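Local coordinates for protein digeranylgeranylglycerophospholipid reductase (Sulfolobus acidocaldarius, PDB 4OPC) that reduces the double bonds of the geranylgeranyl chains of archaeal membrane lipids, using one bound FAD per monomer, at residues V190-E195 / K259-V264; N72-I77 / G94-A99; K369-E374 / R396-L401; L386-A391 / V413-K418. One frame throughout, in Å; residues are numbered along the deposited sequence. Where two conformers were deposited one is given.

Contact 1: V190-E195 / K259-V264; sequences VLLTKE and KSKLLV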
loop_
_atom_site.group_PDB
_atom_site.type_symbol
_atom_site.label_atom_id
_atom_site.label_comp_id
_atom_site.label_asym_id
_atom_site.label_seq_id
_atom_site.Cartn_x
_atom_site.Cartn_y
_atom_site.Cartn_z
ATOM N N VAL A 190 -0.612 17.962 8.933
ATOM C CA VAL A 190 -1.708 18.703 8.333
ATOM C C VAL A 190 -1.704 20.101 8.934
ATOM O O VAL A 190 -1.742 20.254 10.156
ATOM C CB VAL A 190 -3.070 18.012 8.532
ATOM C CG1 VAL A 190 -4.198 18.930 8.076
ATOM C CG2 VAL A 190 -3.103 16.706 7.768
ATOM N N LEU A 191 -1.632 21.111 8.068
ATOM C CA LEU A 191 -1.523 22.501 8.491
ATOM C C LEU A 191 -2.513 23.391 7.756
ATOM O O LEU A 191 -2.893 23.111 6.621
ATOM C CB LEU A 191 -0.104 23.011 8.212
ATOM C CG LEU A 191 1.023 22.317 8.978
ATOM C CD1 LEU A 191 2.168 22.008 8.044
ATOM C CD2 LEU A 191 1.499 23.192 10.126
ATOM N N LEU A 192 -2.918 24.478 8.411
ATOM C CA LEU A 192 -3.662 25.540 7.743
ATOM C C LEU A 192 -2.698 26.405 6.936
ATOM O O LEU A 192 -1.512 26.488 7.260
ATOM C CB LEU A 192 -4.395 26.406 8.769
ATOM C CG LEU A 192 -5.351 25.644 9.687
ATOM C CD1 LEU A 192 -6.123 26.587 10.607
ATOM C CD2 LEU A 192 -6.306 24.794 8.866
ATOM N N THR A 193 -3.197 27.031 5.872
ATOM C CA THR A 193 -2.371 27.897 5.030
ATOM C C THR A 193 -2.797 29.362 5.146
ATOM O O THR A 193 -3.949 29.661 5.466
ATOM C CB THR A 193 -2.425 27.485 3.549
ATOM O OG1 THR A 193 -3.750 27.696 3.040
ATOM C CG2 THR A 193 -2.052 26.017 3.393
ATOM N N LYS A 194 -1.858 30.266 4.876
ATOM C CA LYS A 194 -2.101 31.702 5.012
ATOM C C LYS A 194 -2.682 32.288 3.734
ATOM O O LYS A 194 -3.304 33.349 3.746
ATOM C CB LYS A 194 -0.800 32.431 5.341
ATOM C CG LYS A 194 0.018 31.824 6.460
ATOM C CD LYS A 194 1.277 32.653 6.685
ATOM C CE LYS A 194 2.357 31.871 7.416
ATOM N NZ LYS A 194 3.605 32.673 7.555
ATOM N N GLU A 195 -2.447 31.596 2.629
ATOM C CA GLU A 195 -2.904 32.027 1.321
ATOM C C GLU A 195 -3.727 30.894 0.713
ATOM O O GLU A 195 -3.448 29.716 0.968
ATOM C CB GLU A 195 -1.697 32.345 0.436
ATOM C CG GLU A 195 -1.924 33.447 -0.584
ATOM C CD GLU A 195 -0.620 34.015 -1.122
ATOM O OE1 GLU A 195 0.422 33.841 -0.456
ATOM O OE2 GLU A 195 -0.632 34.634 -2.207
ATOM N N LYS A 259 2.779 27.496 10.593
ATOM C CA LYS A 259 3.389 26.486 11.456
ATOM C C LYS A 259 2.910 26.557 12.908
ATOM O O LYS A 259 3.308 25.737 13.740
ATOM C CB LYS A 259 4.916 26.556 11.382
ATOM C CG LYS A 259 5.492 26.011 10.077
ATOM C CD LYS A 259 6.988 25.769 10.188
ATOM C CE LYS A 259 7.775 26.916 9.596
ATOM N NZ LYS A 259 7.613 26.952 8.120
ATOM N N SER A 260 2.057 27.532 13.209
ATOM C CA SER A 260 1.428 27.607 14.524
ATOM C C SER A 260 0.045 26.951 14.522
ATOM O O SER A 260 -0.559 26.790 15.581
ATOM C CB SER A 260 1.323 29.059 14.996
ATOM O OG SER A 260 0.215 29.718 14.410
ATOM N N LYS A 261 -0.445 26.568 13.341
ATOM C CA LYS A 261 -1.774 25.967 13.237
ATOM C C LYS A 261 -1.726 24.561 12.643
ATOM O O LYS A 261 -2.213 24.284 11.543
ATOM C CB LYS A 261 -2.741 26.875 12.482
ATOM C CG LYS A 261 -2.961 28.220 13.172
ATOM C CD LYS A 261 -3.260 28.034 14.661
ATOM C CE LYS A 261 -3.549 29.359 15.365
ATOM N NZ LYS A 261 -2.385 30.283 15.394
ATOM N N LEU A 262 -1.128 23.673 13.410
ATOM C CA LEU A 262 -1.009 22.280 13.030
ATOM C C LEU A 262 -2.203 21.457 13.566
ATOM O O LEU A 262 -2.617 21.620 14.723
ATOM C CB LEU A 262 0.318 21.760 13.561
ATOM C CG LEU A 262 0.727 20.331 13.230
ATOM C CD1 LEU A 262 2.235 20.267 13.053
ATOM C CD2 LEU A 262 0.274 19.393 14.334
ATOM N N LEU A 263 -2.770 20.595 12.723
ATOM C CA LEU A 263 -3.906 19.755 13.123
ATOM C C LEU A 263 -3.496 18.322 13.475
ATOM O O LEU A 263 -4.141 17.677 14.300
ATOM C CB LEU A 263 -4.998 19.723 12.044
ATOM C CG LEU A 263 -5.899 20.949 11.822
ATOM C CD1 LEU A 263 -5.231 21.988 10.966
ATOM C CD2 LEU A 263 -7.217 20.518 11.197
ATOM N N VAL A 264 -2.439 17.825 12.841
ATOM C CA VAL A 264 -1.957 16.473 13.100
ATOM C C VAL A 264 -0.517 16.339 12.602
ATOM O O VAL A 264 -0.099 17.056 11.696
ATOM C CB VAL A 264 -2.861 15.415 12.413
ATOM C CG1 VAL A 264 -2.513 15.274 10.949
ATOM C CG2 VAL A 264 -2.766 14.061 13.115
#
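Val190 and Val264 meet methyl against methyl, CG2 of Val190 lying 3.5 Å from CG1 of Val264, with the two short side chains slanting across each other. In Val264 that methyl stands between the backbone N and the carbonyl carbon (chi1 81°), the position that turns it onto Val190. The other branch of Val190, CG1, leans toward CB of Leu263. Further along, Leu192 and Leu263 cross at about a right angle, and CD2 of Leu192 reaches CD1 of Leu263 at 3.7 Å; CD1 of Leu192 rests instead on CB of Lys261. Leu191 and Leu262 form a non-hydrogen-bonded antiparallel pair on the other face of the sheet from Val190 and Val264. There CD2 of Leu191 lies 3.9 Å from CB of Leu262, the two side chains meeting at a slant.

Three backbone bonds hold the strands together. Leu263 N gives a short, almost straight bond to Val190 O at 2.8 Å. Leu192 N reaches Lys261 O at 3.2 Å, and Val190 N is bonded to Val264 O. The strand segments run antiparallel, 148° between their directions.

Strand 261-271 forms one edge of the large mixed sheet, and 183-193 lies between it and strand 226-234, where Leu191 packs on Val229. Helix 242-253 lies against the Leu191 face through Tyr246, and its Asp251 forms a salt bridge with Lys259 where the chain turns into strand 261-271.

Contact 2: N72-I77 / G94-A99; sequences NKINGI and GFELNA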
loop_
_atom_site.group_PDB
_atom_site.type_symbol
_atom_site.label_atom_id
_atom_site.label_comp_id
_atom_site.label_asym_id
_atom_site.label_seq_id
_atom_site.Cartn_x
_atom_site.Cartn_y
_atom_site.Cartn_z
ATOM N N ASN A 72 -11.878 16.916 0.566
ATOM C CA ASN A 72 -11.610 17.645 -0.669
ATOM C C ASN A 72 -11.672 16.726 -1.882
ATOM O O ASN A 72 -11.127 15.615 -1.861
ATOM C CB ASN A 72 -10.239 18.335 -0.570
ATOM C CG ASN A 72 -9.961 19.286 -1.723
ATOM O OD1 ASN A 72 -10.831 20.041 -2.156
ATOM N ND2 ASN A 72 -8.727 19.262 -2.215
ATOM N N LYS A 73 -12.336 17.175 -2.938
ATOM C CA LYS A 73 -12.402 16.407 -4.176
ATOM C C LYS A 73 -11.142 16.619 -5.011
ATOM O O LYS A 73 -10.706 17.750 -5.207
ATOM C CB LYS A 73 -13.650 16.793 -4.979
ATOM C CG LYS A 73 -13.790 16.071 -6.310
ATOM C CD LYS A 73 -13.902 14.566 -6.112
ATOM C CE LYS A 73 -13.786 13.824 -7.432
ATOM N NZ LYS A 73 -13.732 12.354 -7.228
ATOM N N ILE A 74 -10.568 15.525 -5.503
ATOM C CA ILE A 74 -9.329 15.569 -6.280
ATOM C C ILE A 74 -9.587 15.276 -7.751
ATOM O O ILE A 74 -10.284 14.317 -8.084
ATOM C CB ILE A 74 -8.313 14.546 -5.742
ATOM C CG1 ILE A 74 -7.990 14.843 -4.278
ATOM C CG2 ILE A 74 -7.039 14.542 -6.573
ATOM C CD1 ILE A 74 -7.499 16.263 -4.042
ATOM N N ASN A 75 -9.021 16.103 -8.627
ATOM C CA ASN A 75 -9.195 15.930 -10.065
ATOM C C ASN A 75 -7.919 15.530 -10.795
ATOM O O ASN A 75 -7.946 15.249 -11.991
ATOM C CB ASN A 75 -9.787 17.191 -10.692
ATOM C CG ASN A 75 -11.231 17.392 -10.312
ATOM O OD1 ASN A 75 -12.002 16.436 -10.247
ATOM N ND2 ASN A 75 -11.605 18.634 -10.034
ATOM N N GLY A 76 -6.802 15.496 -10.077
ATOM C CA GLY A 76 -5.556 15.075 -10.687
ATOM C C GLY A 76 -4.333 15.325 -9.830
ATOM O O GLY A 76 -4.444 15.694 -8.661
ATOM N N ILE A 77 -3.167 15.107 -10.427
ATOM C CA ILE A 77 -1.891 15.273 -9.747
ATOM C C ILE A 77 -0.952 16.120 -10.598
ATOM O O ILE A 77 -0.887 15.956 -11.814
ATOM C CB ILE A 77 -1.215 13.912 -9.493
ATOM C CG1 ILE A 77 -2.077 13.053 -8.567
ATOM C CG2 ILE A 77 0.181 14.096 -8.896
ATOM C CD1 ILE A 77 -1.490 11.684 -8.290
ATOM N N GLY A 94 -10.411 11.478 -7.471
ATOM C CA GLY A 94 -10.160 10.852 -6.188
ATOM C C GLY A 94 -10.634 11.693 -5.025
ATOM O O GLY A 94 -11.281 12.734 -5.195
ATOM N N PHE A 95 -10.315 11.232 -3.826
ATOM C CA PHE A 95 -10.804 11.865 -2.621
ATOM C C PHE A 95 -9.648 12.136 -1.688
ATOM O O PHE A 95 -8.749 11.301 -1.551
ATOM C CB PHE A 95 -11.780 10.945 -1.887
ATOM C CG PHE A 95 -12.952 10.495 -2.713
ATOM C CD1 PHE A 95 -13.813 11.410 -3.276
ATOM C CD2 PHE A 95 -13.204 9.144 -2.887
ATOM C CE1 PHE A 95 -14.901 10.989 -4.019
ATOM C CE2 PHE A 95 -14.283 8.718 -3.628
ATOM C CZ PHE A 95 -15.134 9.641 -4.195
ATOM N N GLU A 96 -9.660 13.305 -1.060
ATOM C CA GLU A 96 -8.843 13.537 0.116
ATOM C C GLU A 96 -9.759 13.299 1.311
ATOM O O GLU A 96 -10.702 14.064 1.547
ATOM C CB GLU A 96 -8.275 14.962 0.118
ATOM C CG GLU A 96 -6.790 15.014 -0.189
ATOM C CD GLU A 96 -5.966 14.290 0.841
ATOM O OE1 GLU A 96 -4.914 13.742 0.459
ATOM O OE2 GLU A 96 -6.353 14.273 2.026
ATOM N N LEU A 97 -9.490 12.215 2.036
ATOM C CA LEU A 97 -10.398 11.732 3.076
ATOM C C LEU A 97 -9.993 12.156 4.469
ATOM O O LEU A 97 -8.819 12.402 4.744
ATOM C CB LEU A 97 -10.413 10.198 3.067
ATOM C CG LEU A 97 -10.799 9.507 1.768
ATOM C CD1 LEU A 97 -10.660 8.001 1.892
ATOM C CD2 LEU A 97 -12.216 9.871 1.424
ATOM N N ASN A 98 -10.982 12.216 5.355
ATOM C CA ASN A 98 -10.733 12.101 6.783
ATOM C C ASN A 98 -10.685 10.599 7.054
ATOM O O ASN A 98 -11.729 9.954 7.183
ATOM C CB ASN A 98 -11.857 12.772 7.579
ATOM C CG ASN A 98 -11.626 12.737 9.082
ATOM O OD1 ASN A 98 -10.956 11.850 9.610
ATOM N ND2 ASN A 98 -12.210 13.703 9.783
ATOM N N ALA A 99 -9.477 10.043 7.095
ATOM C CA ALA A 99 -9.305 8.599 7.144
ATOM C C ALA A 99 -9.917 7.927 8.372
ATOM O O ALA A 99 -10.654 6.960 8.208
ATOM C CB ALA A 99 -7.825 8.221 6.976
#
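Ile74 and Gly94 pair across the beta hairpin of strands 70-80 and 87-97, part of the large mixed sheet. They exchange two backbone bonds, Ile74 N to Gly94 O and Gly94 N to Ile74 O, each 2.9 Å. CB of Ile74 lies 3.5 Å from Gly94 O. On the same face CD1 of Ile74 slants across CG of Glu96, and CB of Asn72 meets CB of Glu96 at 4.0 Å. The backbones of Asn72 and Glu96 form a second hydrogen-bonded pair, its shorter and straighter bond running from Glu96 N to Asn72 O at 2.9 Å. This buried face carries polar ends as well: Glu96 forms a salt bridge with Lys222 and packs against the FAD-binding Asp50, while the Asn72 amide is bound to the backbone oxygens of His200 and Pro221.

On the face of Lys73 and Phe95 burial is less complete, Lys73 being the partly exposed member among the touching residues. The Phe95 ring packs mainly outside the hairpin, edge-to-face with Tyr64 and Phe57; across the hairpin it meets Lys73 through the amine, which approaches CE1 obliquely at 3.7 Å. The Lys73 chain, bent at chi2 (61°), brings NZ back over the backbone. Gly94 O therefore takes two donors from opposite faces of its carbonyl plane, Ile74 N on one and Lys73 NZ, at 3.2 Å, on the other.

Contact 3: K369-E374 / R396-L401; sequences KKIIKE and RVISGL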
loop_
_atom_site.group_PDB
_atom_site.type_symbol
_atom_site.label_atom_id
_atom_site.label_comp_id
_atom_site.label_asym_id
_atom_site.label_seq_id
_atom_site.Cartn_x
_atom_site.Cartn_y
_atom_site.Cartn_z
ATOM N N LYS A 369 12.646 17.062 -21.414
ATOM C CA LYS A 369 12.714 16.595 -22.797
ATOM C C LYS A 369 11.530 15.710 -23.170
ATOM O O LYS A 369 11.465 15.229 -24.308
ATOM C CB LYS A 369 14.013 15.825 -23.053
ATOM C CG LYS A 369 15.286 16.633 -22.880
ATOM C CD LYS A 369 15.586 17.496 -24.093
ATOM C CE LYS A 369 16.909 18.231 -23.923
ATOM N NZ LYS A 369 17.263 19.066 -25.102
ATOM N N LYS A 370 10.614 15.495 -22.231
ATOM C CA LYS A 370 9.443 14.652 -22.467
ATOM C C LYS A 370 9.839 13.244 -22.905
ATOM O O LYS A 370 9.353 12.738 -23.922
ATOM C CB LYS A 370 8.512 15.290 -23.505
ATOM C CG LYS A 370 7.733 16.483 -22.986
ATOM C CD LYS A 370 6.899 16.090 -21.775
ATOM C CE LYS A 370 5.914 14.979 -22.107
ATOM N NZ LYS A 370 5.317 14.384 -20.878
ATOM N N ILE A 371 10.727 12.630 -22.130
ATOM C CA ILE A 371 11.223 11.281 -22.392
ATOM C C ILE A 371 10.065 10.301 -22.615
ATOM O O ILE A 371 10.122 9.440 -23.502
ATOM C CB ILE A 371 12.178 10.823 -21.242
ATOM C CG1 ILE A 371 12.867 9.502 -21.580
ATOM C CG2 ILE A 371 11.459 10.768 -19.888
ATOM C CD1 ILE A 371 13.935 9.106 -20.581
ATOM N N ILE A 372 9.009 10.453 -21.821
ATOM C CA ILE A 372 7.744 9.768 -22.052
ATOM C C ILE A 372 6.628 10.784 -21.882
ATOM O O ILE A 372 6.853 11.872 -21.349
ATOM C CB ILE A 372 7.516 8.580 -21.087
ATOM C CG1 ILE A 372 7.382 9.061 -19.639
ATOM C CG2 ILE A 372 8.632 7.551 -21.216
ATOM C CD1 ILE A 372 7.006 7.950 -18.671
ATOM N N LYS A 373 5.436 10.447 -22.356
ATOM C CA LYS A 373 4.297 11.336 -22.202
ATOM C C LYS A 373 3.694 11.182 -20.807
ATOM O O LYS A 373 3.918 10.174 -20.130
ATOM C CB LYS A 373 3.246 11.041 -23.269
ATOM C CG LYS A 373 3.733 11.223 -24.697
ATOM C CD LYS A 373 2.630 10.883 -25.688
ATOM C CE LYS A 373 3.082 11.104 -27.123
ATOM N NZ LYS A 373 2.047 10.662 -28.100
ATOM N N GLU A 374 2.942 12.191 -20.376
ATOM C CA GLU A 374 2.203 12.120 -19.119
ATOM C C GLU A 374 1.306 10.886 -19.106
ATOM O O GLU A 374 1.211 10.183 -18.094
ATOM C CB GLU A 374 1.370 13.391 -18.927
ATOM C CG GLU A 374 2.203 14.625 -18.616
ATOM C CD GLU A 374 1.587 15.901 -19.151
ATOM O OE1 GLU A 374 1.128 15.894 -20.311
ATOM O OE2 GLU A 374 1.562 16.911 -18.417
ATOM N N ARG A 396 15.317 7.465 -28.244
ATOM C CA ARG A 396 15.589 8.452 -29.276
ATOM C C ARG A 396 15.596 9.866 -28.683
ATOM O O ARG A 396 16.419 10.699 -29.052
ATOM C CB ARG A 396 14.583 8.339 -30.423
ATOM C CG ARG A 396 14.715 9.441 -31.468
ATOM C CD ARG A 396 13.879 9.164 -32.703
ATOM N NE ARG A 396 14.504 8.175 -33.577
ATOM C CZ ARG A 396 13.976 7.768 -34.727
ATOM N NH1 ARG A 396 12.814 8.262 -35.130
ATOM N NH2 ARG A 396 14.608 6.866 -35.477
ATOM N N VAL A 397 14.686 10.132 -27.753
ATOM C CA VAL A 397 14.592 11.454 -27.142
ATOM C C VAL A 397 15.877 11.853 -26.412
ATOM O O VAL A 397 16.310 13.008 -26.479
ATOM C CB VAL A 397 13.371 11.542 -26.198
ATOM C CG1 VAL A 397 13.470 12.749 -25.276
ATOM C CG2 VAL A 397 12.085 11.586 -27.013
ATOM N N ILE A 398 16.507 10.897 -25.736
ATOM C CA ILE A 398 17.673 11.216 -24.925
ATOM C C ILE A 398 18.985 10.944 -25.647
ATOM O O ILE A 398 20.052 11.014 -25.036
ATOM C CB ILE A 398 17.665 10.457 -23.581
ATOM C CG1 ILE A 398 17.788 8.948 -23.803
ATOM C CG2 ILE A 398 16.399 10.791 -22.780
ATOM C CD1 ILE A 398 18.092 8.169 -22.542
ATOM N N SER A 399 18.907 10.665 -26.946
ATOM C CA SER A 399 20.066 10.186 -27.694
ATOM C C SER A 399 21.148 11.253 -27.825
ATOM O O SER A 399 22.281 10.951 -28.195
ATOM C CB SER A 399 19.653 9.644 -29.072
ATOM O OG SER A 399 19.124 10.665 -29.907
ATOM N N GLY A 400 20.791 12.496 -27.516
ATOM C CA GLY A 400 21.732 13.597 -27.574
ATOM C C GLY A 400 22.422 13.877 -26.251
ATOM O O GLY A 400 23.300 14.733 -26.181
ATOM N N LEU A 401 22.042 13.154 -25.202
ATOM C CA LEU A 401 22.593 13.386 -23.869
ATOM C C LEU A 401 24.078 13.031 -23.836
ATOM O O LEU A 401 24.468 11.917 -24.187
ATOM C CB LEU A 401 21.814 12.577 -22.826
ATOM C CG LEU A 401 22.207 12.713 -21.357
ATOM C CD1 LEU A 401 22.035 14.145 -20.877
ATOM C CD2 LEU A 401 21.379 11.762 -20.500
#
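The loop between helices 360-368 and 374-383 meets the C-terminal end of helix 388-397 through Val397, whose CG1 lies 3.3 Å from Lys369 O and 3.8 Å from Lys369 CB. That methyl is anti to the backbone N (chi1 164°), which sets it over the loop; CG2 faces the neighbouring carbonyl of Lys370 more distantly. Beside it Ile371 and Ile398 slant past each other, and CD1 of Ile371 touches CG2 of Ile398 at 3.7 Å. CG1 of Ile371 is only slightly farther from the same methyl. The extended Ile371 chain, CG1 anti to the backbone N (chi1 -172°), carries CD1 to this meeting. No hydrogen bond joins the two segments, so the contact is purely one of packing.

Each partner is shaped by a helix ending. Lys370, with positive phi, closes helix 360-368 in a Schellman motif, and its amine returns to Ile372 O at 3.0 Å in the carbonyl plane, besides making a cation-pi contact with Trp88 of strand 87-97. After helix 388-397 the chain enters a type I beta turn from Ile398 to Leu401. Ser399 N and OG both reach Arg396 O from the same face of its carbonyl plane, the hydroxyl at 2.8 Å. Leu407 packs on Ile371 and Ile398, Tyr365 of helix 360-368 lies against Ile398, and the side chain of Ile371 comes to about 4 Å from the bound phospholipid.

Contact 4: L386-A391 / V413-K418; sequences LHLSVA and VAESMK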
loop_
_atom_site.group_PDB
_atom_site.type_symbol
_atom_site.label_atom_id
_atom_site.label_comp_id
_atom_site.label_asym_id
_atom_site.label_seq_id
_atom_site.Cartn_x
_atom_site.Cartn_y
_atom_site.Cartn_z
ATOM N N LEU A 386 5.156 -0.712 -19.446
ATOM C CA LEU A 386 6.008 0.243 -20.119
ATOM C C LEU A 386 6.321 -0.398 -21.454
ATOM O O LEU A 386 7.196 -1.253 -21.545
ATOM C CB LEU A 386 7.284 0.489 -19.316
ATOM C CG LEU A 386 8.339 1.371 -19.981
ATOM C CD1 LEU A 386 7.741 2.712 -20.361
ATOM C CD2 LEU A 386 9.531 1.555 -19.055
ATOM N N HIS A 387 5.567 -0.017 -22.480
ATOM C CA HIS A 387 5.628 -0.723 -23.749
ATOM C C HIS A 387 6.984 -0.503 -24.398
ATOM O O HIS A 387 7.523 0.603 -24.349
ATOM C CB HIS A 387 4.476 -0.303 -24.666
ATOM C CG HIS A 387 3.122 -0.574 -24.085
ATOM N ND1 HIS A 387 2.591 -1.843 -23.998
ATOM C CD2 HIS A 387 2.204 0.256 -23.537
ATOM C CE1 HIS A 387 1.397 -1.781 -23.434
ATOM N NE2 HIS A 387 1.140 -0.519 -23.143
ATOM N N LEU A 388 7.534 -1.572 -24.973
ATOM C CA LEU A 388 8.857 -1.539 -25.597
ATOM C C LEU A 388 8.945 -0.405 -26.610
ATOM O O LEU A 388 9.988 0.232 -26.755
ATOM C CB LEU A 388 9.172 -2.881 -26.258
ATOM C CG LEU A 388 9.229 -4.104 -25.335
ATOM C CD1 LEU A 388 9.541 -5.366 -26.124
ATOM C CD2 LEU A 388 10.256 -3.899 -24.227
ATOM N N SER A 389 7.827 -0.148 -27.279
ATOM C CA SER A 389 7.685 0.969 -28.211
ATOM C C SER A 389 7.951 2.336 -27.578
ATOM O O SER A 389 8.756 3.114 -28.085
ATOM C CB SER A 389 6.283 0.962 -28.815
ATOM O OG SER A 389 6.013 2.190 -29.468
ATOM N N VAL A 390 7.252 2.632 -26.484
ATOM C CA VAL A 390 7.420 3.884 -25.749
ATOM C C VAL A 390 8.859 4.008 -25.257
ATOM O O VAL A 390 9.440 5.101 -25.227
ATOM C CB VAL A 390 6.430 3.957 -24.551
ATOM C CG1 VAL A 390 6.746 5.138 -23.633
ATOM C CG2 VAL A 390 5.000 4.038 -25.058
ATOM N N ALA A 391 9.436 2.872 -24.885
ATOM C CA ALA A 391 10.835 2.825 -24.489
ATOM C C ALA A 391 11.738 3.238 -25.652
ATOM O O ALA A 391 12.678 4.006 -25.455
ATOM C CB ALA A 391 11.204 1.435 -23.985
ATOM N N VAL A 413 14.918 -1.924 -18.598
ATOM C CA VAL A 413 13.975 -1.846 -17.499
ATOM C C VAL A 413 12.601 -2.306 -17.980
ATOM O O VAL A 413 11.947 -3.124 -17.322
ATOM C CB VAL A 413 13.904 -0.421 -16.944
ATOM C CG1 VAL A 413 12.799 -0.313 -15.928
ATOM C CG2 VAL A 413 15.230 -0.053 -16.302
ATOM N N ALA A 414 12.179 -1.805 -19.136
ATOM C CA ALA A 414 10.900 -2.211 -19.717
ATOM C C ALA A 414 10.840 -3.714 -19.982
ATOM O O ALA A 414 9.797 -4.342 -19.778
ATOM C CB ALA A 414 10.616 -1.424 -20.985
ATOM N N GLU A 415 11.961 -4.286 -20.410
ATOM C CA GLU A 415 12.044 -5.720 -20.664
ATOM C C GLU A 415 11.879 -6.503 -19.368
ATOM O O GLU A 415 11.156 -7.499 -19.331
ATOM C CB GLU A 415 13.372 -6.073 -21.343
ATOM C CG GLU A 415 13.472 -5.592 -22.786
ATOM C CD GLU A 415 14.892 -5.622 -23.329
ATOM O OE1 GLU A 415 15.828 -5.936 -22.562
ATOM O OE2 GLU A 415 15.070 -5.325 -24.528
ATOM N N SER A 416 12.551 -6.061 -18.309
ATOM C CA SER A 416 12.445 -6.737 -17.018
ATOM C C SER A 416 11.033 -6.616 -16.447
ATOM O O SER A 416 10.515 -7.567 -15.851
ATOM C CB SER A 416 13.469 -6.185 -16.020
ATOM O OG SER A 416 14.782 -6.566 -16.399
ATOM N N MET A 417 10.411 -5.447 -16.612
ATOM C CA MET A 417 9.019 -5.264 -16.200
ATOM C C MET A 417 8.075 -6.242 -16.884
ATOM O O MET A 417 7.248 -6.876 -16.227
ATOM C CB MET A 417 8.554 -3.826 -16.444
ATOM C CG MET A 417 9.268 -2.792 -15.569
ATOM S SD MET A 417 8.922 -1.084 -16.030
ATOM C CE MET A 417 7.162 -0.980 -15.730
ATOM N N LYS A 418 8.197 -6.360 -18.198
ATOM C CA LYS A 418 7.376 -7.288 -18.957
ATOM C C LYS A 418 7.605 -8.718 -18.480
ATOM O O LYS A 418 6.656 -9.479 -18.302
ATOM C CB LYS A 418 7.693 -7.154 -20.452
ATOM C CG LYS A 418 6.930 -8.111 -21.356
ATOM C CD LYS A 418 7.178 -7.771 -22.824
ATOM C CE LYS A 418 6.588 -8.825 -23.750
ATOM N NZ LYS A 418 5.157 -9.098 -23.437
HETATM O O HOH W 1 6.810 -3.287 -19.686
#
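Ala414, the first residue of helix 410-425 here to touch the 386-391 segment, is met by three side chains around its single methyl. CG and CD2 of Leu386 both lie 3.7 Å from Ala414 CB, CD2 of Leu388 approaches at 4.1 Å, and CB of Ala391 comes to 4.2 Å from one turn farther along helix 388-397. Leu386 O also sits 3.5 Å from this methyl. Leu386 reaches it with CG anti to its backbone N (chi1 174°), which turns CG and its methyls toward helix 410-425. A water lies between the backbones at the same level, accepting from Leu386 N and standing 3.2 Å from Ala414 O, to which it can donate.

One residue on, Glu415 contributes its aliphatic part: CG lies 3.9 Å from CD2 of Leu388, the two side chains crossing at about a right angle, while the chain beyond CG runs on extended toward its carboxylate at the exposed edge. Met417 follows at the buried side. Its thioether slants across Leu386, with CE 3.9 Å from Leu386 CB and SD almost as near; the bend at chi3 (63°) folds the methyl back onto that carbon. Met417 also packs on Ser347, Ile350 and Phe351 of helix 332-357.

His387 is the N-cap residue of helix 388-397, and the contact lies where the start of that helix meets helix 410-425. It is a packing of two consecutive helices in the helical C-terminal part of the protein, with the small residues Ala391 and Ala414 facing each other.

In the fold
From the N terminus, contact 2 comes first, closing the hairpin of strands 70-80 and 87-97. Contact 1 follows, bringing 261-271 back beside 183-193 after an excursion through strands 202-206, 216-221 and 226-234 and helix 242-253. Both lie in the same eight-stranded sheet, their centres about 18 Å apart, without touching. Contact 3 closes the loop through helices 374-383 and 388-397, contact 4 that from helix 388-397 to helix 410-425. Their segments alternate along the chain, so they cross, using opposite ends of helix 388-397, and touch where Ile372 packs on Val390. Contact 3 approaches contact 2 to about 7 Å between nearest atoms, whereas contact 1 remains far from both helical contacts.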